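Long-range contacts in SusD homolog (Bacteroides thetaiotaomicron VPI-5482, PDB 3IHV), which probably binds glycans at the outer membrane of this gut bacterium, as a SusD-family partner in the uptake of carbohydrates: residues Glu130-Phe135 / Lys161-Ile166; Phe135-Leu140 / His513-Ile518; Gly477-Thr482 / Thr506-Gly511. All coordinates share one frame; numbering follows the deposited sequence.

Contact 1: Glu130-Phe135 / Lys161-Ile166; sequences ELVRRF and KVYEYI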
loop_
_atom_site.group_PDB
_atom_site.type_symbol
_atom_site.label_atom_id
_atom_site.label_comp_id
_atom_site.label_asym_id
_atom_site.label_seq_id
_atom_site.Cartn_x
_atom_site.Cartn_y
_atom_site.Cartn_z
ATOM N N GLU A 130 8.037 4.945 4.738
ATOM C CA GLU A 130 7.177 5.819 3.948
ATOM C C GLU A 130 7.829 7.181 3.748
ATOM O O GLU A 130 7.815 7.714 2.633
ATOM C CB GLU A 130 5.775 6.006 4.548
ATOM C CG GLU A 130 4.915 4.755 4.555
ATOM C CD GLU A 130 4.282 4.406 3.196
ATOM O OE1 GLU A 130 4.854 4.758 2.145
ATOM O OE2 GLU A 130 3.208 3.746 3.182
ATOM N N LEU A 131 8.379 7.744 4.813
ATOM C CA LEU A 131 9.021 9.062 4.708
ATOM C C LEU A 131 10.177 9.021 3.733
ATOM O O LEU A 131 10.277 9.851 2.821
ATOM C CB LEU A 131 9.551 9.576 6.057
ATOM C CG LEU A 131 8.558 10.180 7.040
ATOM C CD1 LEU A 131 9.206 10.413 8.417
ATOM C CD2 LEU A 131 7.993 11.505 6.440
ATOM N N VAL A 132 11.064 8.068 3.909
ATOM C CA VAL A 132 12.230 8.065 3.066
ATOM C C VAL A 132 11.921 7.760 1.585
ATOM O O VAL A 132 12.513 8.380 0.691
ATOM C CB VAL A 132 13.355 7.129 3.601
ATOM C CG1 VAL A 132 13.051 5.614 3.319
ATOM C CG2 VAL A 132 14.698 7.527 3.013
ATOM N N ARG A 133 10.999 6.837 1.312
ATOM C CA ARG A 133 10.751 6.497 -0.072
ATOM C C ARG A 133 9.931 7.589 -0.763
ATOM O O ARG A 133 10.092 7.803 -1.973
ATOM C CB ARG A 133 10.096 5.105 -0.247
ATOM C CG ARG A 133 8.627 5.015 0.141
ATOM C CD ARG A 133 8.221 3.562 0.148
ATOM N NE ARG A 133 6.820 3.379 0.447
ATOM C CZ ARG A 133 6.094 2.362 0.022
ATOM N NH1 ARG A 133 6.600 1.468 -0.795
ATOM N NH2 ARG A 133 4.835 2.274 0.370
ATOM N N ARG A 134 9.040 8.267 -0.042
ATOM C CA ARG A 134 8.183 9.271 -0.651
ATOM C C ARG A 134 8.771 10.675 -0.706
ATOM O O ARG A 134 8.477 11.436 -1.639
ATOM C CB ARG A 134 6.794 9.290 0.029
ATOM C CG ARG A 134 6.071 7.965 -0.122
ATOM C CD ARG A 134 4.695 7.949 0.528
ATOM N NE ARG A 134 4.020 6.711 0.225
ATOM C CZ ARG A 134 3.319 6.458 -0.885
ATOM N NH1 ARG A 134 3.149 7.359 -1.855
ATOM N NH2 ARG A 134 2.789 5.247 -1.028
ATOM N N PHE A 135 9.579 11.019 0.307
ATOM C CA PHE A 135 10.164 12.336 0.451
ATOM C C PHE A 135 11.659 12.396 0.247
ATOM O O PHE A 135 12.204 13.484 0.136
ATOM C CB PHE A 135 9.781 12.946 1.795
ATOM C CG PHE A 135 8.297 13.218 1.961
ATOM C CD1 PHE A 135 7.737 14.407 1.492
ATOM C CD2 PHE A 135 7.460 12.308 2.585
ATOM C CE1 PHE A 135 6.372 14.697 1.650
ATOM C CE2 PHE A 135 6.104 12.603 2.753
ATOM C CZ PHE A 135 5.569 13.786 2.284
ATOM N N LYS A 161 21.313 6.664 5.825
ATOM C CA LYS A 161 21.244 6.660 7.275
ATOM C C LYS A 161 19.819 6.415 7.739
ATOM O O LYS A 161 19.645 5.779 8.751
ATOM C CB LYS A 161 21.773 7.961 7.886
ATOM C CG LYS A 161 23.245 8.218 7.641
ATOM C CD LYS A 161 24.150 7.025 7.995
ATOM C CE LYS A 161 24.153 6.657 9.478
ATOM N NZ LYS A 161 24.963 5.382 9.710
ATOM N N VAL A 162 18.808 6.924 7.029
ATOM C CA VAL A 162 17.428 6.637 7.410
ATOM C C VAL A 162 17.163 5.135 7.179
ATOM O O VAL A 162 16.518 4.475 8.021
ATOM C CB VAL A 162 16.452 7.522 6.654
ATOM C CG1 VAL A 162 15.015 7.203 7.045
ATOM C CG2 VAL A 162 16.784 9.020 6.928
ATOM N N TYR A 163 17.670 4.576 6.068
ATOM C CA TYR A 163 17.515 3.149 5.812
ATOM C C TYR A 163 18.172 2.314 6.909
ATOM O O TYR A 163 17.629 1.305 7.352
ATOM C CB TYR A 163 17.991 2.713 4.404
ATOM C CG TYR A 163 16.902 2.830 3.340
ATOM C CD1 TYR A 163 15.824 1.940 3.340
ATOM C CD2 TYR A 163 16.915 3.827 2.358
ATOM C CE1 TYR A 163 14.827 2.030 2.423
ATOM C CE2 TYR A 163 15.941 3.891 1.403
ATOM C CZ TYR A 163 14.880 2.995 1.429
ATOM O OH TYR A 163 13.832 3.049 0.550
ATOM N N GLU A 164 19.358 2.693 7.331
ATOM C CA GLU A 164 20.007 1.971 8.408
ATOM C C GLU A 164 19.182 1.999 9.706
ATOM O O GLU A 164 19.114 1.004 10.432
ATOM C CB GLU A 164 21.401 2.566 8.566
ATOM C CG GLU A 164 22.205 1.999 9.662
ATOM C CD GLU A 164 23.618 2.546 9.639
ATOM O OE1 GLU A 164 24.283 2.516 10.702
ATOM O OE2 GLU A 164 24.028 3.038 8.556
ATOM N N TYR A 165 18.548 3.130 9.983
ATOM C CA TYR A 165 17.698 3.273 11.163
ATOM C C TYR A 165 16.465 2.362 11.041
ATOM O O TYR A 165 16.138 1.631 11.973
ATOM C CB TYR A 165 17.304 4.729 11.298
ATOM C CG TYR A 165 16.660 5.071 12.601
ATOM C CD1 TYR A 165 17.424 5.396 13.712
ATOM C CD2 TYR A 165 15.304 5.073 12.728
ATOM C CE1 TYR A 165 16.815 5.700 14.926
ATOM C CE2 TYR A 165 14.697 5.393 13.915
ATOM C CZ TYR A 165 15.444 5.717 14.997
ATOM O OH TYR A 165 14.797 6.041 16.164
ATOM N N ILE A 166 15.821 2.358 9.868
ATOM C CA ILE A 166 14.676 1.462 9.625
ATOM C C ILE A 166 15.112 -0.018 9.808
ATOM O O ILE A 166 14.442 -0.801 10.448
ATOM C CB ILE A 166 14.154 1.640 8.192
ATOM C CG1 ILE A 166 13.587 3.050 8.033
ATOM C CG2 ILE A 166 13.117 0.538 7.823
ATOM C CD1 ILE A 166 13.436 3.471 6.586
#

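Contact 2: Phe135-Leu140 / His513-Ile518; sequences FGNVVL and HELFPI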
loop_
_atom_site.group_PDB
_atom_site.type_symbol
_atom_site.label_atom_id
_atom_site.label_comp_id
_atom_site.label_asym_id
_atom_site.label_seq_id
_atom_site.Cartn_x
_atom_site.Cartn_y
_atom_site.Cartn_z
ATOM N N PHE A 135 9.579 11.019 0.307
ATOM C CA PHE A 135 10.164 12.336 0.451
ATOM C C PHE A 135 11.659 12.396 0.247
ATOM O O PHE A 135 12.204 13.484 0.136
ATOM C CB PHE A 135 9.781 12.946 1.795
ATOM C CG PHE A 135 8.297 13.218 1.961
ATOM C CD1 PHE A 135 7.737 14.407 1.492
ATOM C CD2 PHE A 135 7.460 12.308 2.585
ATOM C CE1 PHE A 135 6.372 14.697 1.650
ATOM C CE2 PHE A 135 6.104 12.603 2.753
ATOM C CZ PHE A 135 5.569 13.786 2.284
ATOM N N GLY A 136 12.328 11.248 0.309
ATOM C CA GLY A 136 13.759 11.195 -0.024
ATOM C C GLY A 136 14.771 11.692 0.977
ATOM O O GLY A 136 15.737 11.000 1.282
ATOM N N ASN A 137 14.586 12.920 1.450
ATOM C CA ASN A 137 15.525 13.631 2.304
ATOM C C ASN A 137 14.784 14.117 3.546
ATOM O O ASN A 137 14.195 15.199 3.546
ATOM C CB ASN A 137 16.048 14.780 1.471
ATOM C CG ASN A 137 16.782 14.277 0.265
ATOM O OD1 ASN A 137 17.868 13.738 0.417
ATOM N ND2 ASN A 137 16.164 14.352 -0.929
ATOM N N VAL A 138 14.871 13.309 4.601
ATOM C CA VAL A 138 14.022 13.512 5.749
ATOM C C VAL A 138 14.866 13.603 7.030
ATOM O O VAL A 138 16.075 13.300 7.041
ATOM C CB VAL A 138 12.945 12.405 5.820
ATOM C CG1 VAL A 138 12.057 12.363 4.459
ATOM C CG2 VAL A 138 13.546 11.052 6.228
ATOM N N VAL A 139 14.212 14.072 8.074
ATOM C CA VAL A 139 14.832 14.209 9.387
ATOM C C VAL A 139 14.665 12.928 10.201
ATOM O O VAL A 139 13.549 12.368 10.314
ATOM C CB VAL A 139 14.196 15.367 10.215
ATOM C CG1 VAL A 139 14.894 15.505 11.572
ATOM C CG2 VAL A 139 14.259 16.677 9.482
ATOM N N LEU A 140 15.778 12.487 10.789
ATOM C CA LEU A 140 15.741 11.414 11.786
ATOM C C LEU A 140 15.394 12.091 13.113
ATOM O O LEU A 140 16.267 12.682 13.765
ATOM C CB LEU A 140 17.071 10.682 11.907
ATOM C CG LEU A 140 17.378 9.682 10.802
ATOM C CD1 LEU A 140 18.811 9.143 10.840
ATOM C CD2 LEU A 140 16.364 8.542 10.891
ATOM N N HIS A 513 9.047 14.227 -10.220
ATOM C CA HIS A 513 7.921 13.488 -9.636
ATOM C C HIS A 513 8.242 12.102 -9.071
ATOM O O HIS A 513 7.347 11.425 -8.609
ATOM C CB HIS A 513 6.690 13.496 -10.577
ATOM C CG HIS A 513 6.066 14.856 -10.706
ATOM N ND1 HIS A 513 6.176 15.637 -11.844
ATOM C CD2 HIS A 513 5.378 15.606 -9.806
ATOM C CE1 HIS A 513 5.577 16.797 -11.641
ATOM N NE2 HIS A 513 5.093 16.810 -10.408
ATOM N N GLU A 514 9.506 11.738 -9.049
ATOM C CA GLU A 514 9.955 10.530 -8.357
ATOM C C GLU A 514 9.969 10.762 -6.826
ATOM O O GLU A 514 10.143 9.808 -6.068
ATOM C CB GLU A 514 11.329 10.079 -8.793
ATOM C CG GLU A 514 11.476 9.855 -10.290
ATOM C CD GLU A 514 11.767 11.113 -11.059
ATOM O OE1 GLU A 514 12.038 12.142 -10.408
ATOM O OE2 GLU A 514 11.723 11.064 -12.315
ATOM N N LEU A 515 9.853 12.014 -6.392
ATOM C CA LEU A 515 9.644 12.358 -4.975
ATOM C C LEU A 515 8.534 13.354 -4.826
ATOM O O LEU A 515 8.228 14.109 -5.766
ATOM C CB LEU A 515 10.876 13.028 -4.403
ATOM C CG LEU A 515 12.126 12.146 -4.270
ATOM C CD1 LEU A 515 13.337 13.026 -3.917
ATOM C CD2 LEU A 515 11.933 11.002 -3.227
ATOM N N PHE A 516 7.936 13.360 -3.650
ATOM C CA PHE A 516 7.061 14.460 -3.252
ATOM C C PHE A 516 7.958 15.577 -2.731
ATOM O O PHE A 516 9.115 15.325 -2.332
ATOM C CB PHE A 516 6.046 14.024 -2.196
ATOM C CG PHE A 516 4.728 13.475 -2.794
ATOM C CD1 PHE A 516 4.717 12.815 -4.022
ATOM C CD2 PHE A 516 3.549 13.557 -2.095
ATOM C CE1 PHE A 516 3.518 12.292 -4.555
ATOM C CE2 PHE A 516 2.364 13.018 -2.594
ATOM C CZ PHE A 516 2.346 12.415 -3.841
ATOM N N PRO A 517 7.477 16.814 -2.774
ATOM C CA PRO A 517 8.275 17.889 -2.233
ATOM C C PRO A 517 8.297 17.830 -0.712
ATOM O O PRO A 517 7.373 17.295 -0.096
ATOM C CB PRO A 517 7.492 19.146 -2.644
ATOM C CG PRO A 517 6.014 18.669 -2.666
ATOM C CD PRO A 517 6.130 17.254 -3.179
ATOM N N ILE A 518 9.313 18.435 -0.119
ATOM C CA ILE A 518 9.324 18.636 1.318
ATOM C C ILE A 518 8.230 19.708 1.473
ATOM O O ILE A 518 8.219 20.654 0.711
ATOM C CB ILE A 518 10.658 19.205 1.792
ATOM C CG1 ILE A 518 11.815 18.271 1.384
ATOM C CG2 ILE A 518 10.606 19.458 3.297
ATOM C CD1 ILE A 518 11.709 16.818 1.820
#

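Contact 3: Gly477-Thr482 / Thr506-Gly511; sequences GIYYKT and TYTEEG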
loop_
_atom_site.group_PDB
_atom_site.type_symbol
_atom_site.label_atom_id
_atom_site.label_comp_id
_atom_site.label_asym_id
_atom_site.label_seq_id
_atom_site.Cartn_x
_atom_site.Cartn_y
_atom_site.Cartn_z
ATOM N N GLY A 477 13.353 2.979 -11.372
ATOM C CA GLY A 477 13.907 4.085 -12.120
ATOM C C GLY A 477 13.202 4.309 -13.447
ATOM O O GLY A 477 13.744 4.922 -14.337
ATOM N N ILE A 478 11.954 3.852 -13.562
ATOM C CA ILE A 478 11.219 3.971 -14.830
ATOM C C ILE A 478 9.883 4.724 -14.744
ATOM O O ILE A 478 9.046 4.566 -15.618
ATOM C CB ILE A 478 11.010 2.548 -15.457
ATOM C CG1 ILE A 478 10.152 1.609 -14.584
ATOM C CG2 ILE A 478 12.359 1.931 -15.780
ATOM C CD1 ILE A 478 9.803 0.263 -15.259
ATOM N N TYR A 479 9.694 5.548 -13.718
ATOM C CA TYR A 479 8.388 6.180 -13.527
ATOM C C TYR A 479 8.045 7.107 -14.688
ATOM O O TYR A 479 7.038 6.909 -15.376
ATOM C CB TYR A 479 8.302 6.904 -12.183
ATOM C CG TYR A 479 6.983 7.536 -12.001
ATOM C CD1 TYR A 479 5.836 6.781 -12.089
ATOM C CD2 TYR A 479 6.848 8.915 -11.764
ATOM C CE1 TYR A 479 4.556 7.362 -11.930
ATOM C CE2 TYR A 479 5.595 9.490 -11.626
ATOM C CZ TYR A 479 4.454 8.698 -11.696
ATOM O OH TYR A 479 3.196 9.233 -11.606
ATOM N N TYR A 480 8.906 8.079 -14.955
ATOM C CA TYR A 480 8.653 8.971 -16.092
ATOM C C TYR A 480 8.542 8.202 -17.416
ATOM O O TYR A 480 7.635 8.462 -18.191
ATOM C CB TYR A 480 9.743 10.022 -16.195
ATOM C CG TYR A 480 9.590 10.962 -17.363
ATOM C CD1 TYR A 480 8.706 12.051 -17.316
ATOM C CD2 TYR A 480 10.346 10.796 -18.508
ATOM C CE1 TYR A 480 8.566 12.916 -18.411
ATOM C CE2 TYR A 480 10.218 11.650 -19.579
ATOM C CZ TYR A 480 9.329 12.707 -19.541
ATOM O OH TYR A 480 9.231 13.527 -20.648
ATOM N N LYS A 481 9.476 7.281 -17.684
ATOM C CA LYS A 481 9.448 6.463 -18.916
ATOM C C LYS A 481 8.090 5.744 -19.067
ATOM O O LYS A 481 7.537 5.666 -20.160
ATOM C CB LYS A 481 10.577 5.416 -18.825
ATOM C CG LYS A 481 10.746 4.451 -19.982
ATOM C CD LYS A 481 11.811 3.356 -19.648
ATOM C CE LYS A 481 12.147 2.441 -20.850
ATOM N N THR A 482 7.581 5.202 -17.973
ATOM C CA THR A 482 6.312 4.434 -18.003
ATOM C C THR A 482 5.099 5.324 -18.233
ATOM O O THR A 482 4.179 4.961 -18.975
ATOM C CB THR A 482 6.184 3.589 -16.728
ATOM O OG1 THR A 482 7.326 2.738 -16.652
ATOM C CG2 THR A 482 4.884 2.733 -16.725
ATOM N N THR A 506 0.562 14.945 -18.985
ATOM C CA THR A 506 0.759 16.353 -19.285
ATOM C C THR A 506 1.763 17.017 -18.335
ATOM O O THR A 506 2.575 17.834 -18.760
ATOM C CB THR A 506 -0.608 17.078 -19.185
ATOM O OG1 THR A 506 -1.485 16.471 -20.120
ATOM C CG2 THR A 506 -0.531 18.598 -19.445
ATOM N N TYR A 507 1.754 16.611 -17.072
ATOM C CA TYR A 507 2.507 17.325 -16.026
ATOM C C TYR A 507 3.688 16.594 -15.408
ATOM O O TYR A 507 4.551 17.232 -14.798
ATOM C CB TYR A 507 1.515 17.638 -14.905
ATOM C CG TYR A 507 0.292 18.396 -15.371
ATOM C CD1 TYR A 507 0.367 19.760 -15.633
ATOM C CD2 TYR A 507 -0.928 17.757 -15.545
ATOM C CE1 TYR A 507 -0.712 20.446 -16.050
ATOM C CE2 TYR A 507 -2.050 18.466 -15.937
ATOM C CZ TYR A 507 -1.927 19.809 -16.177
ATOM O OH TYR A 507 -2.985 20.564 -16.606
ATOM N N THR A 508 3.721 15.256 -15.517
ATOM C CA THR A 508 4.787 14.445 -14.901
ATOM C C THR A 508 6.124 14.824 -15.495
ATOM O O THR A 508 6.296 14.846 -16.725
ATOM C CB THR A 508 4.542 12.943 -15.068
ATOM O OG1 THR A 508 3.294 12.621 -14.431
ATOM C CG2 THR A 508 5.649 12.117 -14.432
ATOM N N GLU A 509 7.060 15.164 -14.621
ATOM C CA GLU A 509 8.358 15.689 -15.037
ATOM C C GLU A 509 9.476 14.800 -14.559
ATOM O O GLU A 509 9.568 14.443 -13.392
ATOM C CB GLU A 509 8.503 17.116 -14.503
ATOM C CG GLU A 509 9.784 17.857 -14.903
ATOM C CD GLU A 509 9.810 19.326 -14.440
ATOM O OE1 GLU A 509 8.736 19.908 -14.110
ATOM O OE2 GLU A 509 10.925 19.900 -14.434
ATOM N N GLU A 510 10.373 14.461 -15.468
ATOM C CA GLU A 510 11.462 13.576 -15.132
ATOM C C GLU A 510 12.397 14.287 -14.182
ATOM O O GLU A 510 12.742 15.424 -14.398
ATOM C CB GLU A 510 12.234 13.184 -16.389
ATOM C CG GLU A 510 13.215 12.073 -16.133
ATOM C CD GLU A 510 13.853 11.576 -17.404
ATOM O OE1 GLU A 510 13.933 12.326 -18.412
ATOM O OE2 GLU A 510 14.263 10.405 -17.392
ATOM N N GLY A 511 12.812 13.611 -13.118
ATOM C CA GLY A 511 13.710 14.242 -12.151
ATOM C C GLY A 511 12.982 15.079 -11.104
ATOM O O GLY A 511 13.632 15.674 -10.244
#

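Contact 1: Glu130-Phe135 / Lys161-Ile166
V132 does most of the touching here, pushing its two methyl branches between V162, Y163 and I166 of the facing helix. The CG1 branch lies over one face of the Y163 phenol ring, 4.0 Å from the Y163 ring centroid and 24° off its normal, a CH-pi contact displaced toward the hydroxyl end, where V132 CG1 comes to 3.7 Å from Y163 CZ. Its torsion explains this: CG1 is tucked between the backbone N and the carbonyl carbon (chi1 77°), which sends it toward the ring. The same methyl also meets I166 CD1 at 3.9 Å. The two valines lie alongside with their side chains running opposite ways, V132 CB at 3.8 Å from V162 CG1.

Off the far side of the first helix, E130 OE1 takes three N-H groups: R133 NE and NH2 grip it side-on, and R134 NE reaches it at 2.9 Å. R133 comes in from one face of the carboxylate plane and R134 from the other, each well out of the plane, so the single oxygen sits between two guanidinium groups. The Y163 ring also stacks with W209 of helix 195-210, which carries the packing on to a third helix. The short segments run nearly antiparallel at 153°, axes 10.2 Å apart, an arrangement consistent with the TPR-like helical scaffold of the SusD family.

Contact 2: Phe135-Leu140 / His513-Ile518
F135, I518 and L515 bury the most surface where a classic gamma turn, centred on G136 and closed by N137 N to F135 O, ends helix 107-135 against the loop before helix 520-525. The joint brings the N-terminal helical part of this SusD-type fold against the last part of the chain. F135 turns the edge of its ring to the backbone of the other loop: P517 O lies near the ring plane, 3.3 Å from F135 CE1, and the F516 side chain crosses obliquely, its CB 3.9 Å from F135 CE1. W81 meets the F135 ring edge-to-face.

L515 reaches the turn with one branch, CD2, which rests 3.6 Å from G136 N. G136 has positive phi, which favours glycine, and a CB there would run into L515 CD1. N532 bridges the two loops through its amide: its ND2 bonds to the carbonyls of both F135 and F516, and its OD1 receives N137 ND2.

I518 comes in from the other flank. Its CG1 sits anti to the carbonyl carbon (chi1 -58°), and the chain beyond bends back so that CD1 ends beside two carbonyl oxygens, 3.8 Å from F135 O and 3.4 Å from N137 O.

Contact 3: Gly477-Thr482 / Thr506-Gly511
Y479 and Y480, at the start of helix 479-493, meet T508 and E510 on an extended piece of chain that follows helix 504-507. Just ahead of them, G477 closes the preceding helix in a Schellman motif, its positive phi turning the chain. I478 then takes the N-cap position of the next helix. I478 O accepts T482 N at 2.8 Å and T482 OG1 at 2.7 Å, and the two donors arrive from opposite faces of the carbonyl plane.

Y479 is the buried one of the two tyrosines. Its ring brings CE2 obliquely to 3.8 Å from the T508 CG2 methyl, the side chains crossing at about a right angle. The hydroxyl ends elsewhere, hydrogen-bonded with G48 O and N68 ND2, while T508 OG1 pairs with V504 O and also with N68 ND2.

Y480 carries the largest share. With CG anti to the backbone N (chi1 178°), its ring stretches out from the helix toward the 508-510 backbone. E510 CB lies over one face, 3.7 Å from the Y480 ring centroid and 16° off the normal, a CH-pi contact; the E510 carboxylate continues past CD2, its plane only 18° from that of the ring. At the ring edge, near its plane, T508 O is 3.4 Å from Y480 CE1. A serine in place of Y480 removes the ring, which would probably leave E510 CB and the T508 carbonyl without their partner and open a gap beside the extended backbone.

The chemistry is thus that of an aromatic plate: its electron-rich face takes an aliphatic C-H, its more positive edge faces a carbonyl oxygen, and the carboxylate lies just past the ring's rim rather than over its centre, which probably spares its charge the electron-rich face.

How the contacts relate
Contacts 1 and 2 are buried, whereas contact 3 is only partly so and lies toward the surface. The first two both use the end of helix 107-135; F135 belongs to both ranges but touches across only in contact 2. R134 O, probably hydrogen-bonded to F516 N at 2.8 Å, links them further. Contact 3 lies in the C-terminal part of the chain and adjoins contact 2, H513 packing with its CE1 3.3 Å from Y507 O. Their chemistry follows their place: contact 1 is aliphatic and aromatic packing between helices, contact 2 sets hydrophobic side chains against loop backbone, and contact 3 pairs a tyrosine ring with a glutamate's CB and a backbone carbonyl nearer the surface.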